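Local structure of beta-glucuronidase (Dictyoglomus thermophilum, 6XXW) at residues F299-F304 against V408-V413; V320-D325 against P343-I348; N327-I332 against Y355-I360. The protein probably hydrolyses beta-D-glucuronides, releasing glucuronic acid, as a family 2 glycoside hydrolase. All coordinates share one frame; numbering follows the deposited sequence.

All three contacts belong to the TIM barrel domain and follow the chain round the first four parallel barrel strands, 297-305, 336-338, 358-362 and 408-415. Contact 1 sets strand 297-305 against strand 408-415. Contacts 2 and 3 lie inside the loop it closes, and both use helix 319-332, first against the start of helix 346-355, then against its last residue and the approach to strand 358-362. Their segments alternate along the chain. Centres of contacts 2 and 3 are about 11 Å apart, as are those of 1 and 3; contacts 1 and 2 stand about 17 Å apart. Together they run from barrel interior to helical layer, where contacts 2 and 3 also reach a second subunit.

Contact 1: residues F299-F304 against V408-V413; sequences FYFKGF and VIMWSV
Phe301 and Ile409 are brought together by their torsions: in Phe301 CG lies anti to the carbonyl carbon (chi1 -68°), while in Ile409 chi1 of 43° puts CG1 between the backbone N and the carbonyl carbon, and the second torsion carries CD1 on to the ring. The two side chains approach from opposite directions. The Ile409 methyl meets the ring at its edge, near the ring plane, with CD1 3.8 Å from Phe301 CE2 and 4.1 Å from Phe301 CZ. Met410 adds a looser touch, its CE methyl 4.5 Å from Phe301 CZ and oblique to the ring. Two consecutive residues of strand 408-415 can both point at Phe301 because the backbone at Ile409 (psi 3°) departs from extended geometry and interrupts the usual alternation of sides.

No hydrogen bond crosses; the contact is small, buried and wholly apolar. The aromatic ring is also confined from its own strand: Phe299 CD2 stands 3.7 Å above the plane of the Phe301 ring, over its centre. Phe292, from strand 291-294, meets Phe301 edge to face. Behind the other partners, Ile409 packs on Ala358 and Met410 on Ile360, both of strand 358-362, while Met410 also reaches Thr445 of strand 444-448.

Strands 297-305 and 408-415 are not paired with each other in the sheet; strands 336-338 and 358-362 lie between them. Their side chains therefore meet across the inside, as is characteristic of the hydrophobic interior of a (beta/alpha)8 TIM barrel.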
loop_
_atom_site.group_PDB
_atom_site.type_symbol
_atom_site.label_atom_id
_atom_site.label_comp_id
_atom_site.label_asym_id
_atom_site.label_seq_id
_atom_site.Cartn_x
_atom_site.Cartn_y
_atom_site.Cartn_z
ATOM N N PHE A 299 13.305 37.703 -7.494
ATOM C CA PHE A 299 12.690 36.389 -7.656
ATOM C C PHE A 299 12.718 35.599 -6.346
ATOM O O PHE A 299 13.605 35.782 -5.507
ATOM C CB PHE A 299 13.439 35.615 -8.747
ATOM C CG PHE A 299 12.719 34.388 -9.267
ATOM C CD1 PHE A 299 11.432 34.472 -9.774
ATOM C CD2 PHE A 299 13.364 33.159 -9.291
ATOM C CE1 PHE A 299 10.787 33.343 -10.281
ATOM C CE2 PHE A 299 12.718 32.007 -9.791
ATOM C CZ PHE A 299 11.440 32.102 -10.284
ATOM N N TYR A 300 11.738 34.705 -6.181
ATOM C CA TYR A 300 11.770 33.687 -5.129
ATOM C C TYR A 300 11.534 32.322 -5.759
ATOM O O TYR A 300 10.459 32.075 -6.317
ATOM C CB TYR A 300 10.730 33.946 -4.030
ATOM C CG TYR A 300 10.922 33.003 -2.850
ATOM C CD1 TYR A 300 10.206 31.803 -2.753
ATOM C CD2 TYR A 300 11.860 33.289 -1.858
ATOM C CE1 TYR A 300 10.410 30.934 -1.677
ATOM C CE2 TYR A 300 12.071 32.439 -0.791
ATOM C CZ TYR A 300 11.357 31.262 -0.699
ATOM O OH TYR A 300 11.591 30.439 0.387
ATOM N N PHE A 301 12.533 31.439 -5.672
ATOM C CA PHE A 301 12.405 30.101 -6.246
ATOM C C PHE A 301 11.442 29.263 -5.422
ATOM O O PHE A 301 11.620 29.113 -4.211
ATOM C CB PHE A 301 13.746 29.362 -6.278
ATOM C CG PHE A 301 14.749 29.937 -7.211
ATOM C CD1 PHE A 301 15.494 31.051 -6.850
ATOM C CD2 PHE A 301 14.981 29.343 -8.440
ATOM C CE1 PHE A 301 16.446 31.580 -7.716
ATOM C CE2 PHE A 301 15.941 29.871 -9.313
ATOM C CZ PHE A 301 16.668 30.983 -8.937
ATOM N N LYS A 302 10.505 28.655 -6.122
ATOM C CA LYS A 302 9.576 27.688 -5.515
ATOM C C LYS A 302 9.669 26.434 -6.377
ATOM O O LYS A 302 9.265 26.496 -7.478
ATOM C CB LYS A 302 8.149 28.236 -5.487
ATOM C CG LYS A 302 7.927 29.461 -4.631
ATOM C CD LYS A 302 6.562 30.050 -4.763
ATOM C CE LYS A 302 6.099 30.256 -6.179
ATOM N NZ LYS A 302 4.779 30.907 -6.228
ATOM N N GLY A 303 10.209 25.343 -5.850
ATOM C CA GLY A 303 10.333 24.202 -6.755
ATOM C C GLY A 303 10.999 22.978 -6.190
ATOM O O GLY A 303 10.893 22.725 -5.040
ATOM N N PHE A 304 11.728 22.291 -7.241
ATOM C CA PHE A 304 12.169 20.944 -6.887
ATOM C C PHE A 304 13.568 20.654 -7.387
ATOM O O PHE A 304 14.085 21.368 -8.172
ATOM C CB PHE A 304 11.193 19.906 -7.442
ATOM C CG PHE A 304 9.814 19.995 -6.855
ATOM C CD1 PHE A 304 9.522 19.395 -5.641
ATOM C CD2 PHE A 304 8.808 20.680 -7.516
ATOM C CE1 PHE A 304 8.254 19.478 -5.098
ATOM C CE2 PHE A 304 7.538 20.764 -6.977
ATOM C CZ PHE A 304 7.261 20.163 -5.767
ATOM N N VAL A 408 16.899 28.492 -18.752
ATOM C CA VAL A 408 18.104 28.313 -17.946
ATOM C C VAL A 408 18.529 29.669 -17.391
ATOM O O VAL A 408 18.861 30.594 -18.147
ATOM C CB VAL A 408 19.246 27.682 -18.758
ATOM C CG1 VAL A 408 20.508 27.552 -17.865
ATOM C CG2 VAL A 408 18.859 26.341 -19.347
ATOM N N ILE A 409 18.559 29.787 -16.063
ATOM C CA ILE A 409 18.879 31.057 -15.429
ATOM C C ILE A 409 20.074 30.971 -14.502
ATOM O O ILE A 409 20.407 31.962 -13.865
ATOM C CB ILE A 409 17.662 31.651 -14.683
ATOM C CG1 ILE A 409 16.910 30.577 -13.899
ATOM C CG2 ILE A 409 16.734 32.360 -15.681
ATOM C CD1 ILE A 409 17.649 29.989 -12.743
ATOM N N MET A 410 20.729 29.817 -14.408
ATOM C CA MET A 410 21.868 29.631 -13.509
ATOM C C MET A 410 22.512 28.299 -13.842
ATOM O O MET A 410 21.821 27.332 -14.175
ATOM C CB MET A 410 21.445 29.652 -12.029
ATOM C CG MET A 410 22.608 29.511 -11.046
ATOM S SD MET A 410 22.398 30.375 -9.471
ATOM C CE MET A 410 20.931 29.556 -8.782
ATOM N N TRP A 411 23.838 28.245 -13.719
ATOM C CA TRP A 411 24.583 27.002 -13.859
ATOM C C TRP A 411 25.030 26.508 -12.488
ATOM O O TRP A 411 25.553 27.288 -11.676
ATOM C CB TRP A 411 25.831 27.189 -14.743
ATOM C CG TRP A 411 25.574 27.798 -16.105
ATOM C CD1 TRP A 411 25.963 29.037 -16.526
ATOM C CD2 TRP A 411 24.912 27.181 -17.224
ATOM N NE1 TRP A 411 25.574 29.239 -17.831
ATOM C CE2 TRP A 411 24.933 28.115 -18.286
ATOM C CE3 TRP A 411 24.304 25.937 -17.431
ATOM C CZ2 TRP A 411 24.346 27.853 -19.533
ATOM C CZ3 TRP A 411 23.721 25.668 -18.694
ATOM C CH2 TRP A 411 23.756 26.624 -19.719
ATOM N N SER A 412 24.869 25.205 -12.244
ATOM C CA SER A 412 25.396 24.561 -11.040
ATOM C C SER A 412 26.582 23.692 -11.434
ATOM O O SER A 412 26.456 22.830 -12.305
ATOM C CB SER A 412 24.336 23.716 -10.335
ATOM O OG SER A 412 24.933 23.022 -9.244
ATOM N N VAL A 413 27.741 23.935 -10.824
ATOM C CA VAL A 413 28.931 23.208 -11.261
ATOM C C VAL A 413 29.091 21.843 -10.590
ATOM O O VAL A 413 29.845 21.002 -11.105
ATOM C CB VAL A 413 30.222 24.036 -11.062
ATOM C CG1 VAL A 413 30.175 25.338 -11.889
ATOM C CG2 VAL A 413 30.482 24.325 -9.598
#

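Contact 2: residues V320-D325 against P343-I348; sequences VINIKD and PYSEEI
The helical segment 320-325 passes the first turn of helix 346-355 closely, with the CA atoms of Asn322 and Ile348 6.7 Å apart. Asn322 reaches across this gap, and its side chain crosses that of Ile348 at about a right angle. Ile348 CG1 lies 3.6 Å from Asn322 ND2 and 3.7 Å from Asn322 OD1, almost evenly spaced from the two ends, so the methylene rests over the flat face of the amide. The CD1 methyl continues past the oxygen side. In Asn322 chi1 of -73° directs the side chain at the neighbouring helix, and chi2 near -14° turns the amide so that a face meets Ile348. Glu347 adds its CB, 4.5 Å from Asn322 ND2, while its carboxylate leads off to Tyr23.

Ser345 is the N-cap of helix 346-355; its OG accepts from Ile348 N at 3.4 Å, a weak capping bond at the turn that carries the isoleucine. Asn322 ND2 is bound within its own helix, to Gln319 OE1.

No hydrogen bond joins the two segments. The amide thus contributes van der Waals packing across the contact, while its ND2 is satisfied on its own side by Gln319 OE1.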
loop_
_atom_site.group_PDB
_atom_site.type_symbol
_atom_site.label_atom_id
_atom_site.label_comp_id
_atom_site.label_asym_id
_atom_site.label_seq_id
_atom_site.Cartn_x
_atom_site.Cartn_y
_atom_site.Cartn_z
ATOM N N VAL A 320 5.406 12.136 -22.992
ATOM C CA VAL A 320 4.220 12.039 -22.140
ATOM C C VAL A 320 4.570 12.413 -20.702
ATOM O O VAL A 320 3.908 13.250 -20.080
ATOM C CB VAL A 320 3.617 10.630 -22.227
ATOM C CG1 VAL A 320 2.557 10.440 -21.158
ATOM C CG2 VAL A 320 3.026 10.391 -23.622
ATOM N N ILE A 321 5.634 11.810 -20.161
ATOM C CA ILE A 321 6.041 12.087 -18.784
ATOM C C ILE A 321 6.477 13.544 -18.636
ATOM O O ILE A 321 6.183 14.205 -17.627
ATOM C CB ILE A 321 7.155 11.102 -18.366
ATOM C CG1 ILE A 321 6.549 9.739 -18.003
ATOM C CG2 ILE A 321 7.968 11.644 -17.205
ATOM C CD1 ILE A 321 5.695 9.761 -16.738
ATOM N N ASN A 322 7.138 14.084 -19.657
ATOM C CA ASN A 322 7.640 15.449 -19.563
ATOM C C ASN A 322 6.487 16.442 -19.472
ATOM O O ASN A 322 6.484 17.328 -18.614
ATOM C CB ASN A 322 8.527 15.763 -20.768
ATOM C CG ASN A 322 9.868 15.074 -20.699
ATOM O OD1 ASN A 322 10.260 14.557 -19.654
ATOM N ND2 ASN A 322 10.591 15.077 -21.813
ATOM N N ILE A 323 5.495 16.303 -20.349
ATOM C CA ILE A 323 4.366 17.228 -20.327
ATOM C C ILE A 323 3.559 17.045 -19.050
ATOM O O ILE A 323 3.156 18.024 -18.408
ATOM C CB ILE A 323 3.528 17.053 -21.608
ATOM C CG1 ILE A 323 4.295 17.698 -22.778
ATOM C CG2 ILE A 323 2.140 17.704 -21.461
ATOM C CD1 ILE A 323 3.838 17.244 -24.156
ATOM N N LYS A 324 3.349 15.796 -18.630
ATOM C CA LYS A 324 2.722 15.552 -17.330
ATOM C C LYS A 324 3.464 16.280 -16.210
ATOM O O LYS A 324 2.844 16.903 -15.340
ATOM C CB LYS A 324 2.680 14.053 -17.046
ATOM C CG LYS A 324 2.053 13.718 -15.704
ATOM C CD LYS A 324 0.628 14.260 -15.620
ATOM C CE LYS A 324 -0.185 13.503 -14.568
ATOM N NZ LYS A 324 -1.642 13.861 -14.611
ATOM N N ASP A 325 4.797 16.230 -16.229
ATOM C CA ASP A 325 5.571 16.829 -15.144
ATOM C C ASP A 325 5.398 18.345 -15.134
ATOM O O ASP A 325 5.269 18.956 -14.068
ATOM C CB ASP A 325 7.053 16.462 -15.286
ATOM C CG ASP A 325 7.381 15.044 -14.790
ATOM O OD1 ASP A 325 6.471 14.319 -14.318
ATOM O OD2 ASP A 325 8.573 14.649 -14.872
ATOM N N PRO A 343 22.900 17.444 -16.985
ATOM C CA PRO A 343 22.053 18.125 -17.963
ATOM C C PRO A 343 20.899 17.219 -18.363
ATOM O O PRO A 343 21.059 16.002 -18.506
ATOM C CB PRO A 343 23.006 18.396 -19.137
ATOM C CG PRO A 343 24.390 18.402 -18.490
ATOM C CD PRO A 343 24.306 17.349 -17.430
ATOM N N TYR A 344 19.725 17.816 -18.515
ATOM C CA TYR A 344 18.574 17.055 -18.965
ATOM C C TYR A 344 18.491 17.102 -20.492
ATOM O O TYR A 344 19.295 17.745 -21.177
ATOM C CB TYR A 344 17.282 17.570 -18.321
ATOM C CG TYR A 344 17.122 17.254 -16.840
ATOM C CD1 TYR A 344 18.091 16.529 -16.139
ATOM C CD2 TYR A 344 15.987 17.684 -16.140
ATOM C CE1 TYR A 344 17.934 16.253 -14.755
ATOM C CE2 TYR A 344 15.825 17.415 -14.783
ATOM C CZ TYR A 344 16.799 16.698 -14.097
ATOM O OH TYR A 344 16.602 16.459 -12.748
ATOM N N SER A 345 17.519 16.382 -21.036
ATOM C CA SER A 345 17.276 16.437 -22.467
ATOM C C SER A 345 16.912 17.856 -22.886
ATOM O O SER A 345 16.273 18.605 -22.137
ATOM C CB SER A 345 16.148 15.483 -22.841
ATOM O OG SER A 345 14.934 15.937 -22.275
ATOM N N GLU A 346 17.326 18.218 -24.110
ATOM C CA GLU A 346 16.946 19.508 -24.681
ATOM C C GLU A 346 15.436 19.675 -24.696
ATOM O O GLU A 346 14.922 20.785 -24.485
ATOM C CB GLU A 346 17.511 19.635 -26.100
ATOM C CG GLU A 346 19.011 19.348 -26.190
ATOM C CD GLU A 346 19.360 17.978 -26.781
ATOM O OE1 GLU A 346 18.969 16.936 -26.188
ATOM O OE2 GLU A 346 20.060 17.952 -27.828
ATOM N N GLU A 347 14.713 18.576 -24.945
ATOM C CA GLU A 347 13.255 18.590 -24.941
ATOM C C GLU A 347 12.706 19.203 -23.659
ATOM O O GLU A 347 11.768 20.007 -23.696
ATOM C CB GLU A 347 12.741 17.157 -25.127
ATOM C CG GLU A 347 12.805 16.631 -26.571
ATOM C CD GLU A 347 14.170 16.059 -26.978
ATOM O OE1 GLU A 347 15.126 16.081 -26.166
ATOM O OE2 GLU A 347 14.281 15.580 -28.131
ATOM N N ILE A 348 13.293 18.864 -22.508
ATOM C CA ILE A 348 12.776 19.411 -21.257
ATOM C C ILE A 348 13.013 20.924 -21.178
ATOM O O ILE A 348 12.172 21.672 -20.659
ATOM C CB ILE A 348 13.385 18.658 -20.062
ATOM C CG1 ILE A 348 12.655 17.319 -19.893
ATOM C CG2 ILE A 348 13.288 19.502 -18.770
ATOM C CD1 ILE A 348 13.305 16.411 -18.841
#

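Contact 3: residues N327-I332 against Y355-I360; sequences NLLKWI and YGIAVI
Tyr355 and Asn327 meet with the planes of ring and amide 60° apart, and the phenol hydroxyl donates to Asn327 OD1 in a short hydrogen bond of 2.6 Å. The donor does not follow a lone pair: it sits 39° out of the carbonyl plane, with a C=O...O angle of 126°. Relative to the tyrosine ring, OD1 lies near its plane, at the hydroxyl end. Lys330, one turn further along the helix, comes to the same ring at its edge, CG 3.8 Å from Tyr355 CD1, before its chain bends at chi2 and chi3. Replacing Tyr355 with an alanine would probably leave Asn327 OD1 without this donor and open a gap beside the Lys330 methylenes.

Deeper in, Leu329 and Ile357 are both directed across the interface, and Leu329 CD1 comes within 4.2 Å of Ile357 CG2. Both also pack on Phe337 of strand 336-338. Asn327 is held at its other end too, since ND2 donates to Ile61 O of a second subunit.

Between tyrosine and isoleucine, Gly356 takes a positive phi, the point where helix 346-355 gives way to the path into strand 358-362. Helix 319-332, which connects strands 297-305 and 336-338 in a beta-alpha-beta crossover, here touches the last residue of the next helix and the lead-in to the strand after it, packing against the next beta-alpha unit as in a (beta/alpha)8 TIM barrel.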
loop_
_atom_site.group_PDB
_atom_site.type_symbol
_atom_site.label_atom_id
_atom_site.label_comp_id
_atom_site.label_asym_id
_atom_site.label_seq_id
_atom_site.Cartn_x
_atom_site.Cartn_y
_atom_site.Cartn_z
ATOM N N ASN A 327 2.793 20.037 -16.299
ATOM C CA ASN A 327 1.443 20.358 -15.835
ATOM C C ASN A 327 1.344 20.235 -14.319
ATOM O O ASN A 327 0.647 21.023 -13.664
ATOM C CB ASN A 327 0.425 19.457 -16.528
ATOM C CG ASN A 327 0.304 19.781 -17.994
ATOM O OD1 ASN A 327 0.591 20.904 -18.402
ATOM N ND2 ASN A 327 -0.080 18.802 -18.799
ATOM N N LEU A 328 2.064 19.272 -13.742
ATOM C CA LEU A 328 2.102 19.156 -12.285
ATOM C C LEU A 328 2.850 20.326 -11.655
ATOM O O LEU A 328 2.439 20.840 -10.608
ATOM C CB LEU A 328 2.742 17.828 -11.880
ATOM C CG LEU A 328 1.905 16.558 -12.081
ATOM C CD1 LEU A 328 2.782 15.290 -11.909
ATOM C CD2 LEU A 328 0.718 16.543 -11.133
ATOM N N LEU A 329 3.947 20.764 -12.279
ATOM C CA LEU A 329 4.664 21.934 -11.777
ATOM C C LEU A 329 3.750 23.154 -11.726
ATOM O O LEU A 329 3.745 23.908 -10.742
ATOM C CB LEU A 329 5.890 22.214 -12.657
ATOM C CG LEU A 329 7.119 21.299 -12.498
ATOM C CD1 LEU A 329 8.275 21.771 -13.441
ATOM C CD2 LEU A 329 7.583 21.259 -11.061
ATOM N N LYS A 330 2.984 23.383 -12.798
ATOM C CA LYS A 330 2.060 24.511 -12.805
ATOM C C LYS A 330 0.928 24.303 -11.805
ATOM O O LYS A 330 0.541 25.244 -11.098
ATOM C CB LYS A 330 1.511 24.733 -14.219
ATOM C CG LYS A 330 2.511 25.393 -15.178
ATOM C CD LYS A 330 2.841 26.841 -14.776
ATOM C CE LYS A 330 1.861 27.841 -15.386
ATOM N NZ LYS A 330 2.186 29.265 -15.053
ATOM N N TRP A 331 0.412 23.069 -11.703
ATOM C CA TRP A 331 -0.663 22.767 -10.750
ATOM C C TRP A 331 -0.250 23.055 -9.304
ATOM O O TRP A 331 -1.003 23.668 -8.531
ATOM C CB TRP A 331 -1.071 21.301 -10.896
ATOM C CG TRP A 331 -2.003 20.804 -9.820
ATOM C CD1 TRP A 331 -3.350 20.975 -9.767
ATOM C CD2 TRP A 331 -1.646 20.044 -8.658
ATOM N NE1 TRP A 331 -3.866 20.370 -8.637
ATOM C CE2 TRP A 331 -2.838 19.795 -7.938
ATOM C CE3 TRP A 331 -0.439 19.562 -8.153
ATOM C CZ2 TRP A 331 -2.853 19.081 -6.737
ATOM C CZ3 TRP A 331 -0.448 18.850 -6.958
ATOM C CH2 TRP A 331 -1.649 18.622 -6.258
ATOM N N ILE A 332 0.935 22.592 -8.909
ATOM C CA ILE A 332 1.380 22.779 -7.528
ATOM C C ILE A 332 1.882 24.189 -7.255
ATOM O O ILE A 332 2.072 24.561 -6.091
ATOM C CB ILE A 332 2.442 21.705 -7.217
ATOM C CG1 ILE A 332 2.457 21.381 -5.710
ATOM C CG2 ILE A 332 3.832 22.133 -7.722
ATOM C CD1 ILE A 332 3.470 20.305 -5.337
ATOM N N TYR A 355 6.563 26.759 -20.764
ATOM C CA TYR A 355 5.763 26.827 -19.552
ATOM C C TYR A 355 6.179 27.961 -18.622
ATOM O O TYR A 355 5.431 28.291 -17.700
ATOM C CB TYR A 355 5.860 25.495 -18.793
ATOM C CG TYR A 355 4.892 24.417 -19.243
ATOM C CD1 TYR A 355 3.675 24.236 -18.587
ATOM C CD2 TYR A 355 5.201 23.566 -20.304
ATOM C CE1 TYR A 355 2.782 23.249 -18.984
ATOM C CE2 TYR A 355 4.317 22.565 -20.708
ATOM C CZ TYR A 355 3.102 22.420 -20.044
ATOM O OH TYR A 355 2.205 21.439 -20.424
ATOM N N GLY A 356 7.353 28.551 -18.817
ATOM C CA GLY A 356 7.821 29.598 -17.922
ATOM C C GLY A 356 8.274 29.056 -16.584
ATOM O O GLY A 356 7.815 29.496 -15.525
ATOM N N ILE A 357 9.177 28.083 -16.625
ATOM C CA ILE A 357 9.771 27.488 -15.439
ATOM C C ILE A 357 11.259 27.808 -15.466
ATOM O O ILE A 357 11.934 27.547 -16.465
ATOM C CB ILE A 357 9.537 25.966 -15.388
ATOM C CG1 ILE A 357 8.032 25.646 -15.359
ATOM C CG2 ILE A 357 10.315 25.339 -14.204
ATOM C CD1 ILE A 357 7.323 26.004 -14.045
ATOM N N ALA A 358 11.759 28.399 -14.387
ATOM C CA ALA A 358 13.165 28.760 -14.309
ATOM C C ALA A 358 13.976 27.523 -13.955
ATOM O O ALA A 358 13.609 26.771 -13.050
ATOM C CB ALA A 358 13.377 29.862 -13.268
ATOM N N VAL A 359 15.079 27.311 -14.663
ATOM C CA VAL A 359 15.868 26.095 -14.534
ATOM C C VAL A 359 17.276 26.449 -14.058
ATOM O O VAL A 359 17.943 27.305 -14.650
ATOM C CB VAL A 359 15.918 25.328 -15.868
ATOM C CG1 VAL A 359 16.841 24.141 -15.756
ATOM C CG2 VAL A 359 14.511 24.881 -16.268
ATOM N N ILE A 360 17.720 25.790 -12.997
ATOM C CA ILE A 360 19.136 25.744 -12.636
ATOM C C ILE A 360 19.678 24.474 -13.270
ATOM O O ILE A 360 19.334 23.371 -12.839
ATOM C CB ILE A 360 19.341 25.724 -11.111
ATOM C CG1 ILE A 360 18.673 26.931 -10.442
ATOM C CG2 ILE A 360 20.832 25.691 -10.775
ATOM C CD1 ILE A 360 18.525 26.805 -8.923
#